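Local coordinates for protein alpha-1,6-mannanase (Bacteroides thetaiotaomicron, PDB 4V1S) that probably hydrolyses alpha-1,6-mannosidic linkages in mannans as a family GH76 glycoside hydrolase of a gut symbiont, at residues A[49-54]-A[100-105]; A[55-60]-A[376-381]; A[90-95]-A[156-161]. One frame throughout, in Å; residues are numbered along the deposited sequence. Where two conformers were deposited one is given.

Contact 1 (A[49-54]-A[100-105])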
loop_
_atom_site.group_PDB
_atom_site.type_symbol
_atom_site.label_atom_id
_atom_site.label_comp_id
_atom_site.label_asym_id
_atom_site.label_seq_id
_atom_site.Cartn_x
_atom_site.Cartn_y
_atom_site.Cartn_z
ATOM N N TRP A 49 19.547 4.371 -5.455
ATOM C CA TRP A 49 18.706 3.505 -6.252
ATOM C C TRP A 49 17.318 4.092 -6.377
ATOM O O TRP A 49 16.733 4.042 -7.437
ATOM C CB TRP A 49 18.595 2.105 -5.646
ATOM C CG TRP A 49 19.866 1.331 -5.617
ATOM C CD1 TRP A 49 21.072 1.712 -6.106
ATOM C CD2 TRP A 49 20.042 0.033 -5.048
ATOM N NE1 TRP A 49 22.007 0.720 -5.868
ATOM C CE2 TRP A 49 21.395 -0.324 -5.226
ATOM C CE3 TRP A 49 19.180 -0.877 -4.428
ATOM C CZ2 TRP A 49 21.909 -1.562 -4.797
ATOM C CZ3 TRP A 49 19.695 -2.097 -3.988
ATOM C CH2 TRP A 49 21.048 -2.420 -4.175
ATOM N N CYS A 50 16.824 4.675 -5.289
ATOM C CA CYS A 50 15.499 5.291 -5.322
ATOM C C CYS A 50 15.488 6.460 -6.278
ATOM O O CYS A 50 14.638 6.532 -7.152
ATOM C CB CYS A 50 15.077 5.747 -3.937
ATOM S SG CYS A 50 13.455 6.543 -3.893
ATOM N N LYS A 51 16.451 7.365 -6.148
ATOM C CA LYS A 51 16.522 8.529 -7.043
ATOM C C LYS A 51 16.675 8.101 -8.511
ATOM O O LYS A 51 16.091 8.676 -9.401
ATOM C CB LYS A 51 17.630 9.488 -6.594
ATOM C CG LYS A 51 17.277 10.161 -5.266
ATOM C CD LYS A 51 18.472 10.763 -4.555
ATOM C CE LYS A 51 19.468 11.306 -5.559
ATOM N NZ LYS A 51 18.921 12.490 -6.254
ATOM N N GLU A 52 17.472 7.076 -8.745
ATOM C CA GLU A 52 17.612 6.540 -10.083
ATOM C C GLU A 52 16.274 6.092 -10.664
ATOM O O GLU A 52 15.950 6.376 -11.830
ATOM C CB GLU A 52 18.633 5.415 -10.083
ATOM C CG GLU A 52 20.064 5.910 -9.948
ATOM C CD GLU A 52 21.091 4.786 -9.805
ATOM O OE1 GLU A 52 20.702 3.638 -9.504
ATOM O OE2 GLU A 52 22.308 5.047 -9.980
ATOM N N THR A 53 15.527 5.349 -9.860
ATOM C CA THR A 53 14.260 4.808 -10.275
ATOM C C THR A 53 13.272 5.942 -10.599
ATOM O O THR A 53 12.604 5.920 -11.620
ATOM C CB THR A 53 13.687 3.903 -9.211
ATOM O OG1 THR A 53 14.683 2.971 -8.769
ATOM C CG2 THR A 53 12.497 3.176 -9.730
ATOM N N LEU A 54 13.217 6.918 -9.718
ATOM C CA LEU A 54 12.339 8.085 -9.926
ATOM C C LEU A 54 12.675 8.840 -11.192
ATOM O O LEU A 54 11.782 9.379 -11.873
ATOM C CB LEU A 54 12.342 9.010 -8.696
ATOM C CG LEU A 54 11.761 8.426 -7.393
ATOM C CD1 LEU A 54 12.083 9.345 -6.198
ATOM C CD2 LEU A 54 10.253 8.201 -7.477
ATOM N N SER A 100 14.270 18.674 3.513
ATOM C CA SER A 100 14.473 19.694 2.485
ATOM C C SER A 100 14.485 19.114 1.069
ATOM O O SER A 100 13.999 19.757 0.142
ATOM C CB SER A 100 15.730 20.531 2.783
ATOM O OG SER A 100 16.884 19.722 2.945
ATOM N N GLU A 101 15.019 17.906 0.890
ATOM C CA GLU A 101 15.030 17.285 -0.439
ATOM C C GLU A 101 13.639 16.848 -0.898
ATOM O O GLU A 101 13.418 16.774 -2.089
ATOM C CB GLU A 101 15.983 16.081 -0.524
ATOM C CG GLU A 101 16.389 15.749 -1.972
ATOM C CD GLU A 101 17.498 14.702 -2.121
ATOM O OE1 GLU A 101 18.223 14.429 -1.137
ATOM O OE2 GLU A 101 17.655 14.153 -3.241
ATOM N N TRP A 102 12.746 16.509 0.033
ATOM C CA TRP A 102 11.498 15.813 -0.322
ATOM C C TRP A 102 10.204 16.545 -0.043
ATOM O O TRP A 102 9.172 16.115 -0.517
ATOM C CB TRP A 102 11.465 14.402 0.301
ATOM C CG TRP A 102 12.577 13.601 -0.266
ATOM C CD1 TRP A 102 13.758 13.332 0.338
ATOM C CD2 TRP A 102 12.675 13.070 -1.593
ATOM N NE1 TRP A 102 14.570 12.633 -0.491
ATOM C CE2 TRP A 102 13.953 12.475 -1.700
ATOM C CE3 TRP A 102 11.808 13.039 -2.699
ATOM C CZ2 TRP A 102 14.398 11.840 -2.866
ATOM C CZ3 TRP A 102 12.243 12.416 -3.865
ATOM C CH2 TRP A 102 13.536 11.805 -3.930
ATOM N N SER A 103 10.248 17.638 0.719
ATOM C CA SER A 103 9.013 18.307 1.103
ATOM C C SER A 103 8.254 18.853 -0.089
ATOM O O SER A 103 7.025 18.720 -0.173
ATOM C CB SER A 103 9.304 19.415 2.117
ATOM O OG SER A 103 9.647 18.807 3.345
ATOM N N ASP A 104 8.961 19.500 -1.007
ATOM C CA ASP A 104 8.296 20.063 -2.194
ATOM C C ASP A 104 7.726 18.964 -3.086
ATOM O O ASP A 104 6.633 19.112 -3.621
ATOM C CB ASP A 104 9.247 20.931 -3.017
ATOM C CG ASP A 104 9.529 22.281 -2.388
ATOM O OD1 ASP A 104 8.868 22.680 -1.406
ATOM O OD2 ASP A 104 10.448 22.963 -2.895
ATOM N N ALA A 105 8.464 17.862 -3.239
ATOM C CA ALA A 105 8.018 16.752 -4.086
ATOM C C ALA A 105 6.731 16.160 -3.519
ATOM O O ALA A 105 5.770 15.852 -4.264
ATOM C CB ALA A 105 9.088 15.672 -4.168
#
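The indole of Trp102 is the flat group in this contact, and its benzo end reaches the helix of residues 49-54. CG of Lys51 sits at the ring edge, near the ring plane, 4.1 Å from CZ2 of Trp102. Leu54 arrives obliquely, its CD1 methyl 3.6 Å from CH2 of Trp102 and almost as near CZ3, with the leucine and the indole extending toward each other from opposite directions. One face of the ring carries CG of the preceding residue, Glu101, 3.9 Å above the plane and offset toward the rim. With CG of Trp102 anti to its carbonyl carbon (chi1 -63°), the indole leans toward residues 49-54 and its length spans the gap. That reach is needed: the axes of the two short helical segments come no closer than 14.4 Å, at 30° to each other. The pyrrole side has a different task, with NE1 of Trp102 hydrogen-bonded to the hydroxyl of Tyr47, and Tyr91 and Met385 packing against the same side chain.

Nearer the solvent, Lys51 bends at chi3 and chi4 and meets the extended Glu101 at about a right angle. Its NZ lies 3.7 Å from OE2 of Glu101, a long salt bridge, and its CD is equally close to that oxygen. Lys51 has two modelled conformers, so the pair is doubtful. The other oxygen of the carboxylate, OE1, is hydrogen-bonded to the Tyr47 hydroxyl, so Tyr47 ties Glu101 and Trp102 together. The chemistry is thus split. The buried part is apolar, leucine against indole, while the ion pair at the exposed margin is distant and probably contributes modest electrostatic attraction; Tyr47, more than Lys51, probably fixes where the carboxylate lies.

Contact 2 (A[55-60]-A[376-381])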
loop_
_atom_site.group_PDB
_atom_site.type_symbol
_atom_site.label_atom_id
_atom_site.label_comp_id
_atom_site.label_asym_id
_atom_site.label_seq_id
_atom_site.Cartn_x
_atom_site.Cartn_y
_atom_site.Cartn_z
ATOM N N SER A 55 13.960 8.906 -11.503
ATOM C CA SER A 55 14.396 9.602 -12.700
ATOM C C SER A 55 13.857 8.890 -13.939
ATOM O O SER A 55 13.391 9.527 -14.893
ATOM C CB SER A 55 15.922 9.689 -12.745
ATOM O OG SER A 55 16.335 10.338 -13.910
ATOM N N VAL A 56 13.897 7.564 -13.921
ATOM C CA VAL A 56 13.391 6.806 -15.075
ATOM C C VAL A 56 11.881 6.875 -15.190
ATOM O O VAL A 56 11.338 7.067 -16.273
ATOM C CB VAL A 56 13.889 5.363 -15.075
ATOM C CG1 VAL A 56 13.362 4.591 -16.274
ATOM C CG2 VAL A 56 15.425 5.369 -15.190
ATOM N N ILE A 57 11.200 6.749 -14.066
ATOM C CA ILE A 57 9.736 6.957 -14.038
ATOM C C ILE A 57 9.352 8.315 -14.618
ATOM O O ILE A 57 8.423 8.410 -15.405
ATOM C CB ILE A 57 9.176 6.845 -12.611
ATOM C CG1 ILE A 57 9.330 5.423 -12.069
ATOM C CG2 ILE A 57 7.711 7.243 -12.534
ATOM C CD1 ILE A 57 9.315 5.363 -10.554
ATOM N N ASP A 58 10.057 9.376 -14.207
ATOM C CA ASP A 58 9.741 10.719 -14.714
ATOM C C ASP A 58 9.973 10.809 -16.205
ATOM O O ASP A 58 9.125 11.322 -16.916
ATOM C CB ASP A 58 10.516 11.807 -13.972
ATOM C CG ASP A 58 9.926 12.134 -12.604
ATOM O OD1 ASP A 58 8.855 11.569 -12.231
ATOM O OD2 ASP A 58 10.561 12.964 -11.902
ATOM N N LYS A 59 11.100 10.280 -16.675
ATOM C CA LYS A 59 11.414 10.308 -18.086
ATOM C C LYS A 59 10.309 9.598 -18.888
ATOM O O LYS A 59 9.801 10.113 -19.881
ATOM C CB LYS A 59 12.797 9.670 -18.302
ATOM C CG LYS A 59 13.425 10.046 -19.617
ATOM C CD LYS A 59 14.861 9.532 -19.702
ATOM C CE LYS A 59 14.924 8.057 -19.305
ATOM N NZ LYS A 59 15.984 7.266 -20.003
ATOM N N ASP A 60 9.923 8.418 -18.433
ATOM C CA ASP A 60 9.008 7.562 -19.202
ATOM C C ASP A 60 7.554 7.991 -19.086
ATOM O O ASP A 60 6.821 7.919 -20.074
ATOM C CB ASP A 60 9.078 6.099 -18.726
ATOM C CG ASP A 60 10.355 5.393 -19.131
ATOM O OD1 ASP A 60 11.040 5.828 -20.094
ATOM O OD2 ASP A 60 10.650 4.357 -18.475
ATOM N N PHE A 376 4.497 -0.376 -11.624
ATOM C CA PHE A 376 5.571 -1.369 -11.572
ATOM C C PHE A 376 6.874 -0.763 -10.996
ATOM O O PHE A 376 7.579 -1.394 -10.201
ATOM C CB PHE A 376 5.887 -1.978 -12.937
ATOM C CG PHE A 376 4.739 -2.675 -13.644
ATOM C CD1 PHE A 376 3.487 -2.889 -13.059
ATOM C CD2 PHE A 376 4.954 -3.160 -14.948
ATOM C CE1 PHE A 376 2.477 -3.515 -13.759
ATOM C CE2 PHE A 376 3.942 -3.796 -15.650
ATOM C CZ PHE A 376 2.693 -3.974 -15.059
ATOM N N SER A 377 7.232 0.441 -11.437
ATOM C CA SER A 377 8.476 1.041 -10.983
ATOM C C SER A 377 8.259 1.885 -9.740
ATOM O O SER A 377 9.177 2.026 -8.940
ATOM C CB SER A 377 9.157 1.874 -12.063
ATOM O OG SER A 377 9.715 1.029 -13.058
ATOM N N THR A 378 7.051 2.420 -9.541
ATOM C CA THR A 378 6.854 3.259 -8.365
ATOM C C THR A 378 6.919 2.412 -7.059
ATOM O O THR A 378 7.416 2.904 -6.036
ATOM C CB THR A 378 5.548 4.037 -8.439
ATOM O OG1 THR A 378 4.439 3.152 -8.580
ATOM C CG2 THR A 378 5.584 5.093 -9.572
ATOM N N VAL A 379 6.417 1.166 -7.080
ATOM C CA VAL A 379 6.544 0.325 -5.893
ATOM C C VAL A 379 8.017 0.029 -5.607
ATOM O O VAL A 379 8.413 -0.029 -4.469
ATOM C CB VAL A 379 5.692 -0.923 -5.972
ATOM C CG1 VAL A 379 6.087 -1.825 -7.134
ATOM C CG2 VAL A 379 5.714 -1.674 -4.667
ATOM N N ALA A 380 8.830 -0.154 -6.653
ATOM C CA ALA A 380 10.266 -0.358 -6.452
ATOM C C ALA A 380 10.923 0.869 -5.816
ATOM O O ALA A 380 11.676 0.744 -4.879
ATOM C CB ALA A 380 10.946 -0.725 -7.751
ATOM N N ALA A 381 10.598 2.061 -6.313
ATOM C CA ALA A 381 11.114 3.275 -5.731
ATOM C C ALA A 381 10.767 3.371 -4.254
ATOM O O ALA A 381 11.606 3.744 -3.429
ATOM C CB ALA A 381 10.595 4.491 -6.486
#
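Ile57 makes this contact for residues 55-60, pushing the longer branch of its side chain against the turn of residues 377-381. CG1 of Ile57 lies 3.6 Å from CB of Ser377, and CD1 goes further, over the backbone that links Ser377 to Thr378. That terminal methyl, CD1 of Ile57, is 3.7 Å from O of Ser377 and 3.8 Å from N of Thr378, so it rests on a peptide unit as much as on side chains. CG2 of Thr378 comes up on CD1 of Ile57 at 3.9 Å, and CB of Ala381, one helical turn beyond Ser377, lies a looser 4.4 Å from CD1 of Ile57. No hydrogen bond crosses the interface; it is a small van der Waals contact, largely buried.

Torsions and outside bonds set up this first shell. With CG1 of Ile57 anti to the carbonyl carbon (chi1 -66°), the ethyl branch can reach across the gap. The Thr378 hydroxyl is hydrogen-bonded chiefly to O of Leu374 in its own helix, with O of Gly83 in helix 81-97 as a second partner, which leaves CG2 as the branch that meets the isoleucine. Tyr69 packs against Ile57 from a loop, and its hydroxyl is hydrogen-bonded to OD1 of Asp58, the next residue along. Tyr357, from another loop, touches Ser377.

The two segments run nearly antiparallel, at 156°, with their axes 10.0 Å apart. Helix 46-61 therefore lies alongside the first turns of helix 374-394, the last helix of the chain. Helix 81-97 flanks the pair, placing Phe86 and Leu87 against Thr378, while Val379, whose CB is directed away from residues 55-60, is met by Phe317 of helix 313-330.

Contact 3 (A[90-95]-A[156-161])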
loop_
_atom_site.group_PDB
_atom_site.type_symbol
_atom_site.label_atom_id
_atom_site.label_comp_id
_atom_site.label_asym_id
_atom_site.label_seq_id
_atom_site.Cartn_x
_atom_site.Cartn_y
_atom_site.Cartn_z
ATOM N N THR A 90 6.546 7.104 -1.354
ATOM C CA THR A 90 7.980 7.294 -1.550
ATOM C C THR A 90 8.426 8.649 -1.043
ATOM O O THR A 90 9.375 8.766 -0.255
ATOM C CB THR A 90 8.363 7.149 -3.027
ATOM O OG1 THR A 90 7.966 5.858 -3.457
ATOM C CG2 THR A 90 9.831 7.330 -3.217
ATOM N N TYR A 91 7.710 9.689 -1.461
ATOM C CA TYR A 91 8.096 11.048 -1.047
ATOM C C TYR A 91 7.914 11.234 0.458
ATOM O O TYR A 91 8.727 11.883 1.136
ATOM C CB TYR A 91 7.314 12.107 -1.824
ATOM C CG TYR A 91 7.372 11.994 -3.332
ATOM C CD1 TYR A 91 8.551 11.723 -3.999
ATOM C CD2 TYR A 91 6.233 12.220 -4.102
ATOM C CE1 TYR A 91 8.561 11.597 -5.385
ATOM C CE2 TYR A 91 6.254 12.156 -5.481
ATOM C CZ TYR A 91 7.422 11.891 -6.133
ATOM O OH TYR A 91 7.390 11.794 -7.537
ATOM N N THR A 92 6.851 10.666 0.989
ATOM C CA THR A 92 6.639 10.687 2.424
ATOM C C THR A 92 7.791 10.043 3.193
ATOM O O THR A 92 8.325 10.637 4.128
ATOM C CB THR A 92 5.329 10.015 2.769
ATOM O OG1 THR A 92 4.254 10.737 2.146
ATOM C CG2 THR A 92 5.144 9.950 4.297
ATOM N N GLU A 93 8.207 8.845 2.775
ATOM C CA GLU A 93 9.354 8.212 3.415
ATOM C C GLU A 93 10.626 9.041 3.228
ATOM O O GLU A 93 11.471 9.104 4.128
ATOM C CB GLU A 93 9.548 6.797 2.903
ATOM C CG GLU A 93 10.539 5.941 3.669
ATOM C CD GLU A 93 10.062 5.448 5.040
ATOM O OE1 GLU A 93 9.105 6.005 5.604
ATOM O OE2 GLU A 93 10.672 4.484 5.583
ATOM N N GLY A 94 10.749 9.686 2.071
ATOM C CA GLY A 94 11.863 10.596 1.805
ATOM C C GLY A 94 12.060 11.663 2.871
ATOM O O GLY A 94 13.200 12.021 3.182
ATOM N N ILE A 95 10.958 12.143 3.457
ATOM C CA ILE A 95 11.044 13.185 4.475
ATOM C C ILE A 95 11.925 12.721 5.659
ATOM O O ILE A 95 12.596 13.537 6.296
ATOM C CB ILE A 95 9.643 13.603 5.016
ATOM C CG1 ILE A 95 8.692 14.123 3.917
ATOM C CG2 ILE A 95 9.798 14.668 6.067
ATOM C CD1 ILE A 95 9.169 15.335 3.157
ATOM N N TYR A 156 1.199 13.439 6.904
ATOM C CA TYR A 156 0.943 14.291 8.070
ATOM C C TYR A 156 1.937 14.034 9.218
ATOM O O TYR A 156 2.473 14.964 9.803
ATOM C CB TYR A 156 -0.507 14.105 8.584
ATOM C CG TYR A 156 -0.735 14.814 9.899
ATOM C CD1 TYR A 156 -0.893 16.186 9.949
ATOM C CD2 TYR A 156 -0.705 14.118 11.087
ATOM C CE1 TYR A 156 -1.046 16.843 11.168
ATOM C CE2 TYR A 156 -0.861 14.759 12.292
ATOM C CZ TYR A 156 -1.024 16.122 12.330
ATOM O OH TYR A 156 -1.204 16.727 13.559
ATOM N N LEU A 157 2.185 12.776 9.550
ATOM C CA LEU A 157 3.132 12.495 10.606
ATOM C C LEU A 157 4.515 13.067 10.302
ATOM O O LEU A 157 5.207 13.505 11.201
ATOM C CB LEU A 157 3.204 11.004 10.890
ATOM C CG LEU A 157 1.977 10.376 11.556
ATOM C CD1 LEU A 157 2.098 8.861 11.514
ATOM C CD2 LEU A 157 1.813 10.836 12.994
ATOM N N ALA A 158 4.903 13.034 9.029
ATOM C CA ALA A 158 6.235 13.483 8.590
ATOM C C ALA A 158 6.393 15.007 8.552
ATOM O O ALA A 158 7.504 15.520 8.716
ATOM C CB ALA A 158 6.568 12.902 7.218
ATOM N N THR A 159 5.291 15.715 8.300
ATOM C CA THR A 159 5.344 17.146 7.991
ATOM C C THR A 159 4.505 18.039 8.891
ATOM O O THR A 159 4.714 19.267 8.936
ATOM C CB THR A 159 4.843 17.441 6.561
ATOM O OG1 THR A 159 3.457 17.109 6.447
ATOM C CG2 THR A 159 5.664 16.693 5.529
ATOM N N GLN A 160 3.501 17.441 9.533
ATOM C CA GLN A 160 2.515 18.160 10.343
ATOM C C GLN A 160 1.678 19.157 9.531
ATOM O O GLN A 160 1.092 20.080 10.093
ATOM C CB GLN A 160 3.170 18.790 11.572
ATOM C CG GLN A 160 3.860 17.722 12.420
ATOM C CD GLN A 160 2.883 16.922 13.289
ATOM O OE1 GLN A 160 2.321 17.444 14.274
ATOM N NE2 GLN A 160 2.743 15.646 12.989
ATOM N N ASN A 161 1.547 18.894 8.228
ATOM C CA ASN A 161 0.725 19.721 7.362
ATOM C C ASN A 161 -0.736 19.342 7.523
ATOM O O ASN A 161 -1.115 18.187 7.272
ATOM C CB ASN A 161 1.167 19.542 5.923
ATOM C CG ASN A 161 0.358 20.377 4.962
ATOM O OD1 ASN A 161 -0.841 20.147 4.778
ATOM N ND2 ASN A 161 1.002 21.325 4.322
#
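With CG1 of Ile95 anti to the carbonyl carbon (chi1 -58°) and CG2 anti to the backbone N, the two branches flank a CB that already points toward residues 156-161, and both come near the Ala158 methyl. This is packing between helices of the (alpha/alpha)6 barrel expected of GH76, joining helix 81-97 to the C-terminal turn of helix 142-159. CB of Ile95 stands 3.8 Å from CB of Ala158, and the small alanine lets the two backbones draw close, with CA atoms 6.3 Å apart. Thr92, one turn earlier, adds a looser apolar touch through CG2, while its hydroxyl turns back to the carbonyl of Leu88.

The helix end has its own fastenings. Gln160 takes up positive phi, and its backbone N is bonded to O of Tyr156. OG1 of Thr159 accepts from N of Asn161 at 3.2 Å, an ST turn, and is also hydrogen-bonded to O of Ala155. Asn161 then N-caps helix 162-177, its OD1 accepting from N of Tyr164. Thr159 still offers a methyl to the contact, CG2 lying 4.3 Å from CG1 of Ile95. On the other branch, CG2 of Ile95 lies against O of Ala158, 3.6 Å away.

How the contacts relate
From the N terminus, helix 46-61 enters contact 1 with residues 49-54 and, in the very next turn, contact 2 with residues 55-60. Contact 1 closes a short loop at helix 99-114, after helix 81-97 has passed. Contact 3 starts within that loop and ends beyond it, in helix 142-159, so contacts 1 and 3 cross. Contact 2 waits for helix 374-394 near the C terminus; its span crosses that of contact 1 and encloses contact 3 whole. All three also meet in space: Leu54 and Thr53 touch Ala381, Trp102 and Ser103 reach Gly94 and Ile95, and Thr90 approaches Ala381. Contacts 1 and 3 join N-terminal-half helices to one another; contact 2 alone brings in the C-terminal helix.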